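Local coordinates for maltose/maltodextrin-binding protein (Thermus thermophilus, PDB 2GH9), which binds maltotriose and, as a periplasmic binding protein, probably hands such maltodextrins to a membrane transporter, at residues Leu48-Gln52 and Gly53-Asp57; Ala98-Gly102 and Gly103-Gly107; Leu135-Ala138 and Gln139-Thr143; Arg305-Ser309 and Lys310-Lys314. All blocks are in the same frame, centred on the assembly; numbering follows the deposited sequence.

Contact 1. Residues Leu48-Gln52 and Gly53-Asp57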
loop_
_atom_site.group_PDB
_atom_site.type_symbol
_atom_site.label_atom_id
_atom_site.label_comp_id
_atom_site.label_asym_id
_atom_site.label_seq_id
_atom_site.Cartn_x
_atom_site.Cartn_y
_atom_site.Cartn_z
ATOM N N LEU A 48 1.541 20.934 3.273
ATOM C CA LEU A 48 2.121 22.169 3.793
ATOM C C LEU A 48 2.686 23.066 2.686
ATOM O O LEU A 48 2.468 24.277 2.693
ATOM C CB LEU A 48 3.210 21.875 4.831
ATOM C CG LEU A 48 2.805 21.258 6.169
ATOM C CD1 LEU A 48 4.024 21.216 7.108
ATOM C CD2 LEU A 48 1.647 22.011 6.819
ATOM N N GLY A 49 3.405 22.477 1.733
ATOM C CA GLY A 49 4.013 23.254 0.651
ATOM C C GLY A 49 3.074 23.773 -0.436
ATOM O O GLY A 49 3.323 24.820 -1.017
ATOM N N ALA A 50 1.997 23.052 -0.727
ATOM C CA ALA A 50 1.191 23.364 -1.899
ATOM C C ALA A 50 0.678 24.811 -1.873
ATOM O O ALA A 50 0.884 25.559 -2.835
ATOM C CB ALA A 50 0.032 22.367 -2.053
ATOM N N PRO A 51 0.023 25.210 -0.772
ATOM C CA PRO A 51 -0.547 26.558 -0.704
ATOM C C PRO A 51 0.478 27.675 -0.598
ATOM O O PRO A 51 0.111 28.830 -0.733
ATOM C CB PRO A 51 -1.433 26.515 0.552
ATOM C CG PRO A 51 -1.448 25.102 0.999
ATOM C CD PRO A 51 -0.245 24.441 0.450
ATOM N N GLN A 52 1.743 27.332 -0.355
ATOM C CA GLN A 52 2.843 28.298 -0.323
ATOM C C GLN A 52 3.619 28.410 -1.640
ATOM O O GLN A 52 4.598 29.123 -1.700
ATOM C CB GLN A 52 3.804 27.933 0.808
ATOM C CG GLN A 52 3.206 28.179 2.187
ATOM C CD GLN A 52 4.099 27.714 3.310
ATOM O OE1 GLN A 52 4.811 28.520 3.942
ATOM N NE2 GLN A 52 4.084 26.410 3.573
ATOM N N GLY A 53 3.184 27.721 -2.693
ATOM C CA GLY A 53 3.924 27.686 -3.958
ATOM C C GLY A 53 5.166 26.799 -3.968
ATOM O O GLY A 53 6.006 26.907 -4.880
ATOM N N GLN A 54 5.280 25.910 -2.979
ATOM C CA GLN A 54 6.519 25.153 -2.716
ATOM C C GLN A 54 6.445 23.650 -3.068
ATOM O O GLN A 54 7.453 22.929 -2.884
ATOM C CB GLN A 54 6.908 25.254 -1.241
ATOM C CG GLN A 54 7.279 26.635 -0.704
ATOM C CD GLN A 54 7.242 26.659 0.813
ATOM O OE1 GLN A 54 6.568 25.841 1.426
ATOM N NE2 GLN A 54 7.966 27.581 1.426
ATOM N N ALA A 55 5.289 23.169 -3.541
ATOM C CA ALA A 55 5.142 21.744 -3.919
ATOM C C ALA A 55 5.184 21.518 -5.443
ATOM O O ALA A 55 5.002 22.453 -6.237
ATOM C CB ALA A 55 3.865 21.148 -3.326
ATOM N N ALA A 56 5.429 20.266 -5.834
ATOM C CA ALA A 56 5.451 19.864 -7.240
ATOM C C ALA A 56 4.102 20.024 -7.923
ATOM O O ALA A 56 3.057 20.091 -7.270
ATOM C CB ALA A 56 5.909 18.393 -7.377
ATOM N N ASP A 57 4.139 20.053 -9.253
ATOM C CA ASP A 57 2.941 20.208 -10.069
ATOM C C ASP A 57 2.070 18.969 -10.035
ATOM O O ASP A 57 0.872 19.064 -10.226
ATOM C CB ASP A 57 3.337 20.543 -11.514
ATOM C CG ASP A 57 4.001 21.904 -11.615
ATOM O OD1 ASP A 57 3.291 22.898 -11.409
ATOM O OD2 ASP A 57 5.218 21.985 -11.836
HETATM O O HOH W 1 2.676 24.837 -4.722
#
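Gly-49 and Gln-54 meet backbone to backbone where the helix that starts at residue 39 comes to its end. Gln-54 N donates to Gly-49 O at 3.0 Å. Gly-53 N donates to Ala-50 O at 3.2 Å. Gly-53 has positive phi (76°) and is the C-prime residue of this Schellman motif. Gly-49 O also accepts from Gln-52 N, and its two donors arrive from opposite faces of the carbonyl plane. On the close-packed side the alanine methyl Ala-55 CB lies 3.7 Å from the backbone Ala-50 N and 4.2 Å from Ala-50 CB. Beyond it, Ala-50 packs on Val-75, and Ala-55 on Trp-6 of strand 3-7. The side with the two glutamines is exposed and looser. There the amide planes of Gln-52 and Gln-54 are turned 49° apart. Gln-52 NE2 and Gln-54 OE1 come to 3.3 Å, but at an angle too poor for a hydrogen bond. CG of Gln-52 stands beside its own backbone N (chi1 -70°). From there the extended chain brings NE2 to Leu-48 O, 2.8 Å away. A water donates to Ala-50 O at 2.7 Å and takes a weak bond from Ala-55 N. The carbonyls of the last turn, which lack the amides of a further turn, thus find other donors: loop amides, a glutamine side chain and a water.

Contact 2. Residues Ala98-Gly102 and Gly103-Gly107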
loop_
_atom_site.group_PDB
_atom_site.type_symbol
_atom_site.label_atom_id
_atom_site.label_comp_id
_atom_site.label_asym_id
_atom_site.label_seq_id
_atom_site.Cartn_x
_atom_site.Cartn_y
_atom_site.Cartn_z
ATOM N N ALA A 98 -12.087 5.054 -4.507
ATOM C CA ALA A 98 -10.896 5.388 -3.706
ATOM C C ALA A 98 -10.464 6.857 -3.899
ATOM O O ALA A 98 -10.031 7.508 -2.955
ATOM C CB ALA A 98 -9.741 4.457 -4.058
ATOM N N PHE A 99 -10.581 7.369 -5.125
ATOM C CA PHE A 99 -10.137 8.730 -5.420
ATOM C C PHE A 99 -11.255 9.753 -5.515
ATOM O O PHE A 99 -11.024 10.881 -5.963
ATOM C CB PHE A 99 -9.256 8.734 -6.679
ATOM C CG PHE A 99 -7.825 8.501 -6.361
ATOM C CD1 PHE A 99 -6.977 9.563 -6.125
ATOM C CD2 PHE A 99 -7.338 7.202 -6.200
ATOM C CE1 PHE A 99 -5.659 9.341 -5.774
ATOM C CE2 PHE A 99 -6.020 6.975 -5.841
ATOM C CZ PHE A 99 -5.184 8.028 -5.630
ATOM N N THR A 100 -12.451 9.358 -5.064
ATOM C CA THR A 100 -13.613 10.252 -4.984
ATOM C C THR A 100 -13.795 10.747 -3.542
ATOM O O THR A 100 -13.808 9.960 -2.582
ATOM C CB THR A 100 -14.872 9.567 -5.521
ATOM O OG1 THR A 100 -14.677 9.253 -6.905
ATOM C CG2 THR A 100 -16.126 10.460 -5.371
ATOM N N PHE A 101 -13.867 12.066 -3.408
ATOM C CA PHE A 101 -14.089 12.729 -2.129
ATOM C C PHE A 101 -14.926 14.006 -2.318
ATOM O O PHE A 101 -14.674 14.808 -3.218
ATOM C CB PHE A 101 -12.764 13.064 -1.461
ATOM C CG PHE A 101 -12.903 13.420 -0.007
ATOM C CD1 PHE A 101 -13.186 12.429 0.932
ATOM C CD2 PHE A 101 -12.792 14.744 0.416
ATOM C CE1 PHE A 101 -13.335 12.744 2.267
ATOM C CE2 PHE A 101 -12.930 15.074 1.751
ATOM C CZ PHE A 101 -13.194 14.076 2.683
ATOM N N GLY A 102 -15.922 14.190 -1.462
ATOM C CA GLY A 102 -16.858 15.307 -1.612
ATOM C C GLY A 102 -17.681 15.187 -2.886
ATOM O O GLY A 102 -18.088 16.200 -3.470
ATOM N N GLY A 103 -17.922 13.952 -3.322
ATOM C CA GLY A 103 -18.604 13.693 -4.592
ATOM C C GLY A 103 -17.808 13.999 -5.858
ATOM O O GLY A 103 -18.363 13.978 -6.963
ATOM N N ARG A 104 -16.511 14.265 -5.714
ATOM C CA ARG A 104 -15.678 14.597 -6.854
ATOM C C ARG A 104 -14.483 13.670 -6.982
ATOM O O ARG A 104 -13.935 13.191 -5.980
ATOM C CB ARG A 104 -15.169 16.020 -6.715
ATOM C CG ARG A 104 -16.284 17.040 -6.606
ATOM C CD ARG A 104 -15.741 18.405 -6.822
ATOM N NE ARG A 104 -16.639 19.417 -6.290
ATOM C CZ ARG A 104 -16.462 20.725 -6.454
ATOM N NH1 ARG A 104 -15.410 21.183 -7.146
ATOM N NH2 ARG A 104 -17.342 21.575 -5.919
ATOM N N LEU A 105 -14.079 13.443 -8.224
ATOM C CA LEU A 105 -12.861 12.699 -8.522
ATOM C C LEU A 105 -11.644 13.613 -8.292
ATOM O O LEU A 105 -11.521 14.659 -8.926
ATOM C CB LEU A 105 -12.898 12.184 -9.950
ATOM C CG LEU A 105 -11.849 11.127 -10.293
ATOM C CD1 LEU A 105 -12.115 9.814 -9.571
ATOM C CD2 LEU A 105 -11.813 10.924 -11.805
ATOM N N MET A 106 -10.761 13.206 -7.373
ATOM C CA MET A 106 -9.655 14.037 -6.904
ATOM C C MET A 106 -8.256 13.588 -7.391
ATOM O O MET A 106 -7.233 14.129 -6.980
ATOM C CB MET A 106 -9.713 14.126 -5.378
ATOM C CG MET A 106 -11.065 14.692 -4.823
ATOM S SD MET A 106 -11.531 16.292 -5.588
ATOM C CE MET A 106 -10.187 17.342 -5.049
ATOM N N GLY A 107 -8.231 12.619 -8.288
ATOM C CA GLY A 107 -6.988 12.169 -8.909
ATOM C C GLY A 107 -7.317 11.116 -9.934
ATOM O O GLY A 107 -8.470 10.717 -10.076
#
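Phe-99, Gly-102 and Gly-103 give up the most surface in this tight antiparallel hairpin. Phe-99 lies just before the first strand, and its O accepts from Met-106 N in a short, straight bond of 2.7 Å. Its ring takes the C of Met-106 at the edge. Phe-99 CD1 comes to 3.8 Å from Gly-107 CA, where the lack of a side chain lets the ring sit close to the backbone. Phe-99 CB also touches Leu-105 CD1. Gly-102 and Gly-103 form the corner of a type I' turn from Phe-101 to Arg-104. Both have positive phi (65° and 71°), which suits glycine. The turn is closed by the hydrogen-bonded pair Phe-101 and Arg-104: Phe-101 N donates to Arg-104 O at 2.8 Å, and Arg-104 N to Phe-101 O at 3.1 Å. Next comes the non-hydrogen-bonded pair Thr-100 and Leu-105. Thr-100 CA makes a CH...O contact of 3.1 Å with Arg-104 O. Thr-100 holds OG1 beside its backbone N (chi1 -62°), and its side chain crosses that of Leu-105 at about a right angle. Thr-100 OG1 sits 3.7 Å from Leu-105 CD1 and is hydrogen-bonded to Val-96 O. An alanine here has no hydroxyl or methyl branch, and would probably leave Val-96 O without this mate and a gap beside Leu-105 CD1. On the other face, Phe-101 CB meets Met-106 CG at 4.1 Å. Phe-99, Phe-101 and Met-106 all pack on Val-67 of helix 67-72, and Phe-99 also lies against Val-268 and Val-272 of strand 265-273.

Contact 3. Residues Leu135-Ala138 and Gln139-Thr143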
loop_
_atom_site.group_PDB
_atom_site.type_symbol
_atom_site.label_atom_id
_atom_site.label_comp_id
_atom_site.label_asym_id
_atom_site.label_seq_id
_atom_site.Cartn_x
_atom_site.Cartn_y
_atom_site.Cartn_z
ATOM N N LEU A 135 4.472 -22.277 9.260
ATOM C CA LEU A 135 5.239 -22.168 10.481
ATOM C C LEU A 135 6.410 -23.132 10.494
ATOM O O LEU A 135 7.542 -22.722 10.755
ATOM C CB LEU A 135 4.353 -22.388 11.711
ATOM C CG LEU A 135 5.042 -22.251 13.073
ATOM C CD1 LEU A 135 5.795 -20.917 13.209
ATOM C CD2 LEU A 135 4.001 -22.439 14.194
ATOM N N ALA A 136 6.136 -24.393 10.183
ATOM C CA ALA A 136 7.164 -25.442 10.170
ATOM C C ALA A 136 8.275 -25.137 9.159
ATOM O O ALA A 136 9.462 -25.254 9.474
ATOM C CB ALA A 136 6.536 -26.798 9.872
ATOM N N LEU A 137 7.874 -24.722 7.960
ATOM C CA LEU A 137 8.798 -24.308 6.908
ATOM C C LEU A 137 9.645 -23.089 7.295
ATOM O O LEU A 137 10.865 -23.106 7.121
ATOM C CB LEU A 137 8.017 -24.001 5.637
ATOM C CG LEU A 137 8.751 -23.637 4.351
ATOM C CD1 LEU A 137 9.696 -24.764 3.933
ATOM C CD2 LEU A 137 7.734 -23.321 3.235
ATOM N N ALA A 138 9.000 -22.035 7.800
ATOM C CA ALA A 138 9.687 -20.791 8.120
ATOM C C ALA A 138 10.748 -21.012 9.201
ATOM O O ALA A 138 11.837 -20.458 9.130
ATOM C CB ALA A 138 8.680 -19.706 8.568
ATOM N N GLN A 139 10.405 -21.809 10.211
ATOM C CA GLN A 139 11.344 -22.117 11.294
ATOM C C GLN A 139 12.512 -22.964 10.779
ATOM O O GLN A 139 13.667 -22.724 11.161
ATOM C CB GLN A 139 10.632 -22.819 12.459
ATOM C CG GLN A 139 9.813 -21.848 13.351
ATOM C CD GLN A 139 8.901 -22.561 14.324
ATOM O OE1 GLN A 139 8.537 -23.716 14.117
ATOM N NE2 GLN A 139 8.500 -21.868 15.371
ATOM N N LYS A 140 12.193 -23.930 9.916
ATOM C CA LYS A 140 13.186 -24.806 9.289
ATOM C C LYS A 140 14.224 -24.036 8.482
ATOM O O LYS A 140 15.425 -24.336 8.546
ATOM C CB LYS A 140 12.505 -25.818 8.362
ATOM C CG LYS A 140 13.491 -26.762 7.655
ATOM C CD LYS A 140 12.810 -27.686 6.670
ATOM C CE LYS A 140 13.834 -28.386 5.758
ATOM N NZ LYS A 140 14.528 -27.450 4.758
ATOM N N LEU A 141 13.751 -23.071 7.698
ATOM C CA LEU A 141 14.608 -22.356 6.766
ATOM C C LEU A 141 15.355 -21.233 7.445
ATOM O O LEU A 141 16.215 -20.615 6.820
ATOM C CB LEU A 141 13.797 -21.825 5.575
ATOM C CG LEU A 141 13.112 -22.894 4.728
ATOM C CD1 LEU A 141 12.099 -22.275 3.777
ATOM C CD2 LEU A 141 14.145 -23.733 3.967
ATOM N N THR A 142 15.039 -20.968 8.713
ATOM C CA THR A 142 15.758 -19.984 9.510
ATOM C C THR A 142 16.937 -20.664 10.212
ATOM O O THR A 142 16.760 -21.669 10.897
ATOM C CB THR A 142 14.828 -19.328 10.560
ATOM O OG1 THR A 142 13.626 -18.877 9.917
ATOM C CG2 THR A 142 15.527 -18.162 11.251
ATOM N N THR A 143 18.130 -20.103 10.028
ATOM C CA THR A 143 19.393 -20.718 10.469
ATOM C C THR A 143 20.389 -19.614 10.921
ATOM O O THR A 143 19.979 -18.621 11.533
ATOM C CB THR A 143 20.012 -21.588 9.319
ATOM O OG1 THR A 143 20.339 -20.744 8.202
ATOM C CG2 THR A 143 19.064 -22.711 8.876
#
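The C-terminal turns of helix 131-141 carry this contact, in which Leu-135 meets Gln-139 and Leu-137 meets Leu-141, each pair four residues apart. The backbone is bonded in the usual helical way: Gln-139 N to Leu-135 O at 3.1 Å, and Leu-141 N to Leu-137 O at 2.9 Å. Leu-137 CD1 and Leu-141 CD1 touch at 3.5 Å, tighter than a usual carbon contact. CG of Leu-137 is trans to the backbone N (chi1 -176°), which swings its end along the helix toward Leu-141. Gln-139 has its CG beside the backbone N (chi1 -77°), and its extended chain runs obliquely across the Leu-135 side chain. Its amide thus comes near the leucine branch, with NE2 3.6 Å from Leu-135 CD1. The same NE2 bonds to Tyr-206 O. A valine in place of this glutamine would probably leave Tyr-206 O without that donor and Leu-135 CD1 less well covered. At the helix end, Thr-142 OG1 donates to Ala-138 O in a short bond of 2.5 Å. Thr-142 N adds only a weak bond to the same oxygen. The hydroxyl is also bonded to Gly-148 N, so it links the helix end to the loop that follows. On the inner side, Leu-137 and Ala-138 pack on Met-229, and Leu-141 on Ala-228, both of strand 227-232. Leu-137 also touches Val-124 and Pro-128 in nearby loops.

Contact 4. Residues Arg305-Ser309 and Lys310-Lys314. With GLC (alpha-D-glucopyranose), chain B.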
loop_
_atom_site.group_PDB
_atom_site.type_symbol
_atom_site.label_atom_id
_atom_site.label_comp_id
_atom_site.label_asym_id
_atom_site.label_seq_id
_atom_site.Cartn_x
_atom_site.Cartn_y
_atom_site.Cartn_z
ATOM N N ARG A 305 2.662 -3.533 -9.907
ATOM C CA ARG A 305 1.374 -3.038 -9.402
ATOM C C ARG A 305 0.301 -3.234 -10.479
ATOM O O ARG A 305 0.595 -3.208 -11.671
ATOM C CB ARG A 305 1.455 -1.560 -8.990
ATOM C CG ARG A 305 2.570 -1.268 -8.001
ATOM C CD ARG A 305 2.498 0.121 -7.540
ATOM N NE ARG A 305 3.802 0.666 -7.174
ATOM C CZ ARG A 305 4.038 1.384 -6.089
ATOM N NH1 ARG A 305 3.070 1.654 -5.209
ATOM N NH2 ARG A 305 5.250 1.849 -5.874
ATOM N N ILE A 306 -0.919 -3.476 -10.048
ATOM C CA ILE A 306 -1.953 -4.000 -10.953
ATOM C C ILE A 306 -2.747 -2.842 -11.555
ATOM O O ILE A 306 -3.247 -2.009 -10.815
ATOM C CB ILE A 306 -2.892 -4.974 -10.208
ATOM C CG1 ILE A 306 -2.073 -6.046 -9.450
ATOM C CG2 ILE A 306 -3.937 -5.634 -11.171
ATOM C CD1 ILE A 306 -0.944 -6.695 -10.286
ATOM N N PRO A 307 -2.863 -2.773 -12.896
ATOM C CA PRO A 307 -3.731 -1.723 -13.487
ATOM C C PRO A 307 -5.152 -1.683 -12.926
ATOM O O PRO A 307 -5.737 -2.728 -12.639
ATOM C CB PRO A 307 -3.760 -2.092 -14.976
ATOM C CG PRO A 307 -2.435 -2.753 -15.196
ATOM C CD PRO A 307 -2.197 -3.567 -13.938
ATOM N N VAL A 308 -5.694 -0.483 -12.739
ATOM C CA VAL A 308 -7.101 -0.343 -12.373
ATOM C C VAL A 308 -7.998 -0.187 -13.635
ATOM O O VAL A 308 -9.219 -0.041 -13.523
ATOM C CB VAL A 308 -7.335 0.813 -11.385
ATOM C CG1 VAL A 308 -6.575 0.531 -10.059
ATOM C CG2 VAL A 308 -6.913 2.118 -11.989
ATOM N N SER A 309 -7.376 -0.209 -14.811
ATOM C CA SER A 309 -8.114 -0.269 -16.079
ATOM C C SER A 309 -8.647 -1.687 -16.289
ATOM O O SER A 309 -7.871 -2.625 -16.424
ATOM C CB SER A 309 -7.204 0.138 -17.243
ATOM O OG SER A 309 -7.749 -0.192 -18.509
ATOM N N LYS A 310 -9.972 -1.839 -16.317
ATOM C CA LYS A 310 -10.586 -3.131 -16.676
ATOM C C LYS A 310 -9.945 -3.728 -17.924
ATOM O O LYS A 310 -9.508 -4.879 -17.932
ATOM C CB LYS A 310 -12.078 -2.976 -16.939
ATOM C CG LYS A 310 -12.934 -2.665 -15.730
ATOM C CD LYS A 310 -14.395 -2.643 -16.157
ATOM C CE LYS A 310 -15.260 -1.739 -15.293
ATOM N NZ LYS A 310 -16.614 -1.463 -15.908
ATOM N N SER A 311 -9.911 -2.919 -18.978
ATOM C CA SER A 311 -9.289 -3.263 -20.265
ATOM C C SER A 311 -7.852 -3.800 -20.112
ATOM O O SER A 311 -7.533 -4.912 -20.567
ATOM C CB SER A 311 -9.318 -2.003 -21.156
ATOM O OG SER A 311 -8.494 -2.102 -22.298
ATOM N N ALA A 312 -6.987 -3.000 -19.478
ATOM C CA ALA A 312 -5.590 -3.371 -19.275
ATOM C C ALA A 312 -5.432 -4.627 -18.401
ATOM O O ALA A 312 -4.561 -5.451 -18.661
ATOM C CB ALA A 312 -4.813 -2.187 -18.679
ATOM N N VAL A 313 -6.285 -4.785 -17.389
ATOM C CA VAL A 313 -6.243 -5.973 -16.518
ATOM C C VAL A 313 -6.539 -7.289 -17.271
ATOM O O VAL A 313 -5.818 -8.284 -17.098
ATOM C CB VAL A 313 -7.221 -5.844 -15.304
ATOM C CG1 VAL A 313 -7.915 -7.154 -15.009
ATOM C CG2 VAL A 313 -6.482 -5.364 -14.080
ATOM N N LYS A 314 -7.601 -7.291 -18.077
ATOM C CA LYS A 314 -7.961 -8.462 -18.884
ATOM C C LYS A 314 -6.817 -8.818 -19.824
ATOM O O LYS A 314 -6.537 -9.988 -20.055
ATOM C CB LYS A 314 -9.233 -8.191 -19.698
ATOM C CG LYS A 314 -9.796 -9.416 -20.403
ATOM C CD LYS A 314 -10.854 -9.012 -21.412
ATOM C CE LYS A 314 -11.744 -10.184 -21.829
ATOM N NZ LYS A 314 -12.991 -9.733 -22.548
HETATM C C1 GLC B . 7.980 2.633 -1.537
HETATM C C2 GLC B . 6.851 2.143 -2.442
HETATM C C3 GLC B . 5.521 2.316 -1.737
HETATM C C4 GLC B . 5.548 1.559 -0.400
HETATM C C5 GLC B . 6.696 2.054 0.494
HETATM C C6 GLC B . 6.842 1.183 1.757
HETATM O O1 GLC B . 7.877 4.050 -1.420
HETATM O O2 GLC B . 6.875 2.833 -3.711
HETATM O O3 GLC B . 4.424 1.871 -2.551
HETATM O O4 GLC B . 4.366 1.863 0.319
HETATM O O5 GLC B . 7.916 2.019 -0.244
HETATM O O6 GLC B . 7.953 1.604 2.571
#
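The first torsion of Ser-309 (chi1 166°) turns OG away from the residue's own N and in toward the start of helix 310-315, where it meets Ala-312 N. Ser-309 is the N-cap of that helix. Its OG accepts from Ala-312 N at 3.1 Å, nearly straight (173°). Ser-309 O opens the helical bonding by accepting from Val-313 N at 2.8 Å. The carboxylate of Asp-90 adds to the cap, with OD2 bonded to Ser-309 OG and OD1 to Ser-311 N. A negative group at a helix start is probably favourable. Around the cap the packing is apolar. Pro-307 CB rests on Ala-312 CB at 3.9 Å, and Ile-306 CG2 on Val-313 CG2 at 3.9 Å. Val-313 CG2 also comes to 3.1 Å from Pro-307 O. That is very close, and chi1 of Val-313 (140°) lies away from a staggered value, so this spot looks strained or its rotamer is uncertain. Upstream of strand 306-307, Arg-305 leads into the sugar pocket. Its chain is extended from CG to NE, which carries the guanidinium to a bound glucose unit. Glu-13 and Glu-113 make salt bridges to NE and NH1 and probably hold the group in place. His-8 ND1 bonds to the same sugar. Arg-305 NH1 donates to glucose O3 at 3.0 Å in a bent bond. Arg-305 NH2 donates to glucose O2 at 2.9 Å, also bent, and this O2 lies at the edge of the guanidinium, in its plane.

In the fold
Each contact lies within one unbroken stretch of chain, so the four follow in series and none nests or crosses. Contact 1 ends helix 39-49 and leads to strand 58-63. Contact 2 closes the hairpin of strands 100-101 and 104-113. Contact 3 ends helix 131-141, against the smaller four-stranded sheet. Contact 4 passes from strand 306-307 into helix 310-315. Strand 306-307 pairs with strand 104-113, so contacts 2 and 4 share the large mixed sheet, their nearest atoms about 8 Å apart. Contact 3 lies across the chain's centre from contacts 1 and 2, about 49 Å and 45 Å between centres. Arg-305, at the start of contact 4, belongs to the sugar pocket.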